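Local coordinates for protein ricin B lectin (Clostridium thermocellum, PDB 3VSF) that is an exo-beta-1,3-galactanase that joins a family 43 glycoside hydrolase domain to a galactose-binding beta-trefoil lectin module, at residues A109-H114 and M135-G140; Y456-S461 and N491-L496. One frame throughout, in Å; residues are numbered along the deposited sequence.

The two interactions sit on opposite sides of the chain's centre, about 60 Å apart between centres and about 41 Å between nearest atoms, and share no structural element. Interaction 1 belongs to the glycoside hydrolase part, where a loop packs against the end of a strand; interaction 2 belongs to the lectin part, where two strands pair within one sheet. Both are partly buried. In 109-114 with 135-140 a single tryptophan N-H reaches a loop carbonyl, with sparse side-chain packing around it. In 456-461 with 491-496, two backbone hydrogen bonds fix the register, and aromatic and aliphatic side chains extend the contact over both faces of the sheet.

Interaction 1 of 2, residues A109-H114 and M135-G140; sequences APELNH and MHWENG
W137 meets the loop 109-114 with the edge of its indole. Its CG lies anti to the backbone N (chi1 -170°), which sends the ring from the strand toward the loop and brings NE1 to E111 O at 3.3 Å. The acceptor lies almost in the indole plane, but the donor stands well above the carbonyl plane, and the N-H...O angle of 143° makes the bond a bent one. Tryptophan suits this place because it offers one polar N-H on an otherwise apolar surface.

L112 uses that apolar part: its CD2 comes to the same edge, 4.0 Å from W137 CD1. L112 also touches I117 and Y162 of strands 116-124 and 161-166, so this buried leucine packs the loop against the sheet. The side chain of E111 touches W137 with its CB, 4.2 Å from W137 CZ2, while its carboxylate OE2 bonds the hydroxyl of Y162.

At the far end, the H114 imidazole lies obliquely beside the turn, with CD2 3.8 Å from N139 O. G140 has a positive phi of 95°, a conformation that glycine adopts easily, and N139 ND2 is hydrogen-bonded to N142 OD1, just beyond the segment. E138 turns away from the loop and accepts a bond from H136 NE2 at OE1, 2.8 Å away.

The loop connects strand 98-105 of one four-stranded antiparallel sheet with strand 116-124 of the next, beside 131-138; this is a blade-to-blade connection packed on the following blade, as in the five-bladed beta-propeller of family 43.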
loop_
_atom_site.group_PDB
_atom_site.type_symbol
_atom_site.label_atom_id
_atom_site.label_comp_id
_atom_site.label_asym_id
_atom_site.label_seq_id
_atom_site.Cartn_x
_atom_site.Cartn_y
_atom_site.Cartn_z
ATOM N N ALA A 109 -17.003 -8.351 -26.632
ATOM C CA ALA A 109 -16.908 -9.731 -27.102
ATOM C C ALA A 109 -18.116 -10.553 -26.658
ATOM O O ALA A 109 -18.799 -10.190 -25.702
ATOM C CB ALA A 109 -15.616 -10.368 -26.608
ATOM N N PRO A 110 -18.381 -11.668 -27.356
ATOM C CA PRO A 110 -19.519 -12.534 -27.032
ATOM C C PRO A 110 -19.391 -13.185 -25.657
ATOM O O PRO A 110 -20.384 -13.295 -24.937
ATOM C CB PRO A 110 -19.467 -13.604 -28.130
ATOM C CG PRO A 110 -18.050 -13.604 -28.592
ATOM C CD PRO A 110 -17.614 -12.176 -28.507
ATOM N N GLU A 111 -18.185 -13.613 -25.300
ATOM C CA GLU A 111 -17.970 -14.279 -24.021
ATOM C C GLU A 111 -17.814 -13.281 -22.877
ATOM O O GLU A 111 -17.720 -13.668 -21.712
ATOM C CB GLU A 111 -16.755 -15.210 -24.088
ATOM C CG GLU A 111 -15.454 -14.522 -24.457
ATOM C CD GLU A 111 -14.287 -15.487 -24.513
ATOM O OE1 GLU A 111 -14.490 -16.685 -24.222
ATOM O OE2 GLU A 111 -13.166 -15.051 -24.847
ATOM N N LEU A 112 -17.791 -11.996 -23.215
ATOM C CA LEU A 112 -17.710 -10.947 -22.205
ATOM C C LEU A 112 -19.102 -10.494 -21.779
ATOM O O LEU A 112 -19.246 -9.630 -20.915
ATOM C CB LEU A 112 -16.901 -9.755 -22.721
ATOM C CG LEU A 112 -15.425 -10.016 -23.028
ATOM C CD1 LEU A 112 -14.748 -8.740 -23.504
ATOM C CD2 LEU A 112 -14.715 -10.582 -21.808
ATOM N N ASN A 113 -20.124 -11.081 -22.392
ATOM C CA ASN A 113 -21.505 -10.752 -22.062
ATOM C C ASN A 113 -21.883 -11.209 -20.658
ATOM O O ASN A 113 -22.305 -10.409 -19.825
ATOM C CB ASN A 113 -22.463 -11.364 -23.087
ATOM C CG ASN A 113 -22.379 -10.688 -24.443
ATOM O OD1 ASN A 113 -21.415 -10.876 -25.184
ATOM N ND2 ASN A 113 -23.395 -9.900 -24.776
ATOM N N HIS A 114 -21.722 -12.501 -20.402
ATOM C CA HIS A 114 -22.092 -13.078 -19.117
ATOM C C HIS A 114 -20.880 -13.738 -18.466
ATOM O O HIS A 114 -20.684 -14.948 -18.584
ATOM C CB HIS A 114 -23.215 -14.099 -19.310
ATOM C CG HIS A 114 -23.785 -14.625 -18.031
ATOM N ND1 HIS A 114 -24.769 -13.964 -17.327
ATOM C CD2 HIS A 114 -23.515 -15.752 -17.332
ATOM C CE1 HIS A 114 -25.078 -14.660 -16.248
ATOM N NE2 HIS A 114 -24.332 -15.750 -16.227
ATOM N N MET A 135 -6.109 -9.712 -17.774
ATOM C CA MET A 135 -7.137 -9.761 -16.740
ATOM C C MET A 135 -7.465 -11.192 -16.325
ATOM O O MET A 135 -6.839 -12.145 -16.788
ATOM C CB MET A 135 -8.405 -9.057 -17.226
ATOM C CG MET A 135 -9.141 -9.804 -18.326
ATOM S SD MET A 135 -9.806 -8.714 -19.600
ATOM C CE MET A 135 -8.300 -8.180 -20.408
ATOM N N HIS A 136 -8.454 -11.329 -15.447
ATOM C CA HIS A 136 -8.903 -12.633 -14.977
ATOM C C HIS A 136 -10.336 -12.877 -15.439
ATOM O O HIS A 136 -11.215 -12.043 -15.219
ATOM C CB HIS A 136 -8.821 -12.701 -13.451
ATOM C CG HIS A 136 -9.335 -13.983 -12.872
ATOM N ND1 HIS A 136 -9.796 -14.081 -11.576
ATOM C CD2 HIS A 136 -9.456 -15.219 -13.408
ATOM C CE1 HIS A 136 -10.182 -15.322 -11.340
ATOM N NE2 HIS A 136 -9.987 -16.033 -12.435
ATOM N N TRP A 137 -10.569 -14.019 -16.080
ATOM C CA TRP A 137 -11.883 -14.320 -16.640
ATOM C C TRP A 137 -12.555 -15.502 -15.945
ATOM O O TRP A 137 -11.907 -16.499 -15.627
ATOM C CB TRP A 137 -11.771 -14.593 -18.143
ATOM C CG TRP A 137 -13.096 -14.675 -18.841
ATOM C CD1 TRP A 137 -13.772 -13.652 -19.441
ATOM C CD2 TRP A 137 -13.905 -15.844 -19.017
ATOM N NE1 TRP A 137 -14.950 -14.111 -19.976
ATOM C CE2 TRP A 137 -15.056 -15.453 -19.730
ATOM C CE3 TRP A 137 -13.769 -17.184 -18.639
ATOM C CZ2 TRP A 137 -16.063 -16.354 -20.073
ATOM C CZ3 TRP A 137 -14.771 -18.075 -18.981
ATOM C CH2 TRP A 137 -15.902 -17.655 -19.690
ATOM N N GLU A 138 -13.859 -15.379 -15.714
ATOM C CA GLU A 138 -14.647 -16.450 -15.113
ATOM C C GLU A 138 -16.024 -16.553 -15.765
ATOM O O GLU A 138 -16.453 -15.643 -16.472
ATOM C CB GLU A 138 -14.786 -16.244 -13.602
ATOM C CG GLU A 138 -13.494 -16.450 -12.824
ATOM C CD GLU A 138 -12.987 -17.879 -12.892
ATOM O OE1 GLU A 138 -11.853 -18.132 -12.435
ATOM O OE2 GLU A 138 -13.723 -18.753 -13.399
ATOM N N ASN A 139 -16.712 -17.664 -15.519
ATOM C CA ASN A 139 -18.000 -17.932 -16.155
ATOM C C ASN A 139 -19.106 -16.943 -15.800
ATOM O O ASN A 139 -19.917 -16.581 -16.650
ATOM C CB ASN A 139 -18.470 -19.353 -15.837
ATOM C CG ASN A 139 -17.721 -20.404 -16.626
ATOM O OD1 ASN A 139 -17.214 -20.135 -17.715
ATOM N ND2 ASN A 139 -17.651 -21.614 -16.083
ATOM N N GLY A 140 -19.139 -16.516 -14.544
ATOM C CA GLY A 140 -20.247 -15.723 -14.046
ATOM C C GLY A 140 -21.242 -16.649 -13.379
ATOM O O GLY A 140 -22.213 -16.212 -12.763
#

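Interaction 2 of 2, residues Y456-S461 and N491-L496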
loop_
_atom_site.group_PDB
_atom_site.type_symbol
_atom_site.label_atom_id
_atom_site.label_comp_id
_atom_site.label_asym_id
_atom_site.label_seq_id
_atom_site.Cartn_x
_atom_site.Cartn_y
_atom_site.Cartn_z
ATOM N N TYR A 456 1.329 21.774 31.925
ATOM C CA TYR A 456 1.915 20.437 31.912
ATOM C C TYR A 456 0.845 19.365 31.730
ATOM O O TYR A 456 -0.293 19.529 32.171
ATOM C CB TYR A 456 2.718 20.184 33.191
ATOM C CG TYR A 456 4.077 20.846 33.200
ATOM C CD1 TYR A 456 5.186 20.202 32.666
ATOM C CD2 TYR A 456 4.254 22.114 33.742
ATOM C CE1 TYR A 456 6.432 20.801 32.672
ATOM C CE2 TYR A 456 5.497 22.720 33.751
ATOM C CZ TYR A 456 6.582 22.059 33.214
ATOM O OH TYR A 456 7.820 22.660 33.220
ATOM N N TYR A 457 1.218 18.268 31.078
ATOM C CA TYR A 457 0.280 17.190 30.793
ATOM C C TYR A 457 0.837 15.825 31.182
ATOM O O TYR A 457 2.050 15.649 31.309
ATOM C CB TYR A 457 -0.075 17.167 29.303
ATOM C CG TYR A 457 -0.679 18.448 28.773
ATOM C CD1 TYR A 457 -2.048 18.670 28.834
ATOM C CD2 TYR A 457 0.119 19.428 28.197
ATOM C CE1 TYR A 457 -2.605 19.837 28.345
ATOM C CE2 TYR A 457 -0.428 20.598 27.705
ATOM C CZ TYR A 457 -1.791 20.797 27.782
ATOM O OH TYR A 457 -2.341 21.962 27.294
ATOM N N LYS A 458 -0.063 14.865 31.372
ATOM C CA LYS A 458 0.315 13.464 31.500
ATOM C C LYS A 458 -0.081 12.740 30.221
ATOM O O LYS A 458 -1.265 12.524 29.961
ATOM C CB LYS A 458 -0.367 12.814 32.707
ATOM C CG LYS A 458 0.147 13.295 34.054
ATOM C CD LYS A 458 -0.439 12.477 35.195
ATOM C CE LYS A 458 -1.958 12.550 35.206
ATOM N NZ LYS A 458 -2.547 11.740 36.309
ATOM N N ILE A 459 0.912 12.374 29.418
ATOM C CA ILE A 459 0.657 11.745 28.129
ATOM C C ILE A 459 0.584 10.227 28.257
ATOM O O ILE A 459 1.609 9.553 28.366
ATOM C CB ILE A 459 1.738 12.125 27.103
ATOM C CG1 ILE A 459 2.016 13.629 27.163
ATOM C CG2 ILE A 459 1.316 11.704 25.705
ATOM C CD1 ILE A 459 3.147 14.080 26.269
ATOM N N SER A 460 -0.634 9.696 28.242
ATOM C CA SER A 460 -0.853 8.265 28.429
ATOM C C SER A 460 -1.120 7.544 27.112
ATOM O O SER A 460 -1.801 8.067 26.230
ATOM C CB SER A 460 -2.014 8.024 29.397
ATOM O OG SER A 460 -3.210 8.613 28.916
ATOM N N SER A 461 -0.579 6.336 26.992
ATOM C CA SER A 461 -0.799 5.512 25.812
ATOM C C SER A 461 -2.222 4.969 25.812
ATOM O O SER A 461 -2.845 4.835 26.865
ATOM C CB SER A 461 0.205 4.360 25.767
ATOM O OG SER A 461 0.044 3.585 24.592
ATOM N N ASN A 491 8.982 13.385 36.602
ATOM C CA ASN A 491 9.647 12.846 35.423
ATOM C C ASN A 491 8.628 12.297 34.433
ATOM O O ASN A 491 8.983 11.830 33.351
ATOM C CB ASN A 491 10.649 11.758 35.814
ATOM C CG ASN A 491 9.984 10.551 36.446
ATOM O OD1 ASN A 491 9.026 10.683 37.210
ATOM N ND2 ASN A 491 10.486 9.364 36.126
ATOM N N GLN A 492 7.356 12.363 34.816
ATOM C CA GLN A 492 6.265 11.883 33.978
ATOM C C GLN A 492 5.413 13.042 33.472
ATOM O O GLN A 492 4.449 12.840 32.734
ATOM C CB GLN A 492 5.392 10.900 34.756
ATOM C CG GLN A 492 6.129 9.664 35.239
ATOM C CD GLN A 492 5.253 8.755 36.076
ATOM O OE1 GLN A 492 4.241 9.186 36.628
ATOM N NE2 GLN A 492 5.637 7.488 36.173
ATOM N N HIS A 493 5.772 14.255 33.877
ATOM C CA HIS A 493 5.027 15.447 33.484
ATOM C C HIS A 493 5.747 16.200 32.369
ATOM O O HIS A 493 6.945 16.468 32.461
ATOM C CB HIS A 493 4.810 16.362 34.691
ATOM C CG HIS A 493 4.088 15.702 35.826
ATOM N ND1 HIS A 493 3.851 16.336 37.027
ATOM C CD2 HIS A 493 3.551 14.466 35.941
ATOM C CE1 HIS A 493 3.200 15.518 37.833
ATOM N NE2 HIS A 493 3.004 14.376 37.200
ATOM N N TRP A 494 5.010 16.537 31.315
ATOM C CA TRP A 494 5.595 17.190 30.149
ATOM C C TRP A 494 4.853 18.471 29.783
ATOM O O TRP A 494 3.627 18.535 29.865
ATOM C CB TRP A 494 5.601 16.234 28.956
ATOM C CG TRP A 494 6.333 14.955 29.217
ATOM C CD1 TRP A 494 5.855 13.858 29.872
ATOM C CD2 TRP A 494 7.676 14.638 28.830
ATOM N NE1 TRP A 494 6.816 12.879 29.918
ATOM C CE2 TRP A 494 7.943 13.333 29.285
ATOM C CE3 TRP A 494 8.676 15.332 28.144
ATOM C CZ2 TRP A 494 9.170 12.707 29.077
ATOM C CZ3 TRP A 494 9.893 14.709 27.938
ATOM C CH2 TRP A 494 10.130 13.411 28.402
ATOM N N LYS A 495 5.605 19.489 29.377
ATOM C CA LYS A 495 5.018 20.752 28.945
ATOM C C LYS A 495 5.027 20.875 27.426
ATOM O O LYS A 495 6.045 20.629 26.778
ATOM C CB LYS A 495 5.750 21.940 29.575
ATOM C CG LYS A 495 5.443 23.272 28.907
ATOM C CD LYS A 495 5.925 24.453 29.736
ATOM C CE LYS A 495 5.030 24.682 30.945
ATOM N NZ LYS A 495 5.386 25.930 31.678
ATOM N N LEU A 496 3.884 21.255 26.865
ATOM C CA LEU A 496 3.754 21.430 25.425
ATOM C C LEU A 496 4.104 22.867 25.041
ATOM O O LEU A 496 3.413 23.807 25.432
ATOM C CB LEU A 496 2.330 21.092 24.981
ATOM C CG LEU A 496 2.076 20.957 23.479
ATOM C CD1 LEU A 496 2.930 19.844 22.895
ATOM C CD2 LEU A 496 0.602 20.701 23.208
#
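Y456 lays one face of its phenol ring over K495, its partner in an antiparallel non-hydrogen-bonded pair. K495 CB sits 3.7 Å from the centroid of the Y456 ring, over the face but offset toward the rim, 24° off the ring normal, in a CH-pi contact. The lysine chain then bends at chi3 (-74°), bringing CE to 3.5 Å from Y456 CE2, so that CB and CE both touch the ring as the lysine passes across it. A tyrosine suits this partly exposed place, having a broad apolar face for the methylenes and a polar hydroxyl at its end.

Y457 forms the hydrogen-bonded pair with W494. Its N donates to W494 O at 2.7 Å, and its O accepts from W494 N at 3.1 Å, the second bond nearly straight at 172°. The Y457 ring, on the other face of the sheet from Y456, crosses L496 obliquely, CE2 lying 3.9 Å from CB.

The strands are neighbours in the six-stranded antiparallel sheet of the beta-trefoil. Strand 494-498 runs between 456-461 and 363-367, so that the last strand of the lectin domain is joined to its first. Q492-H493-W494 is the Gln-X-Trp signature of ricin-type lectins; the amide of Q492 is hydrogen-bonded by NE2 to D469 and S485 O, and by OE1 to A487 N.

K458 lies alongside H493 with the two chains heading in a common direction, K458 CG 4.1 Å from H493 CD2. The ammonium group continues to a salt bridge with D486.

I459 is buried, and a branched apolar residue fits among W447, F449, L365 and I468. Its CD1 reaches W494 CB at 4.2 Å, while the indole N-H of this buried tryptophan is satisfied by I468 O.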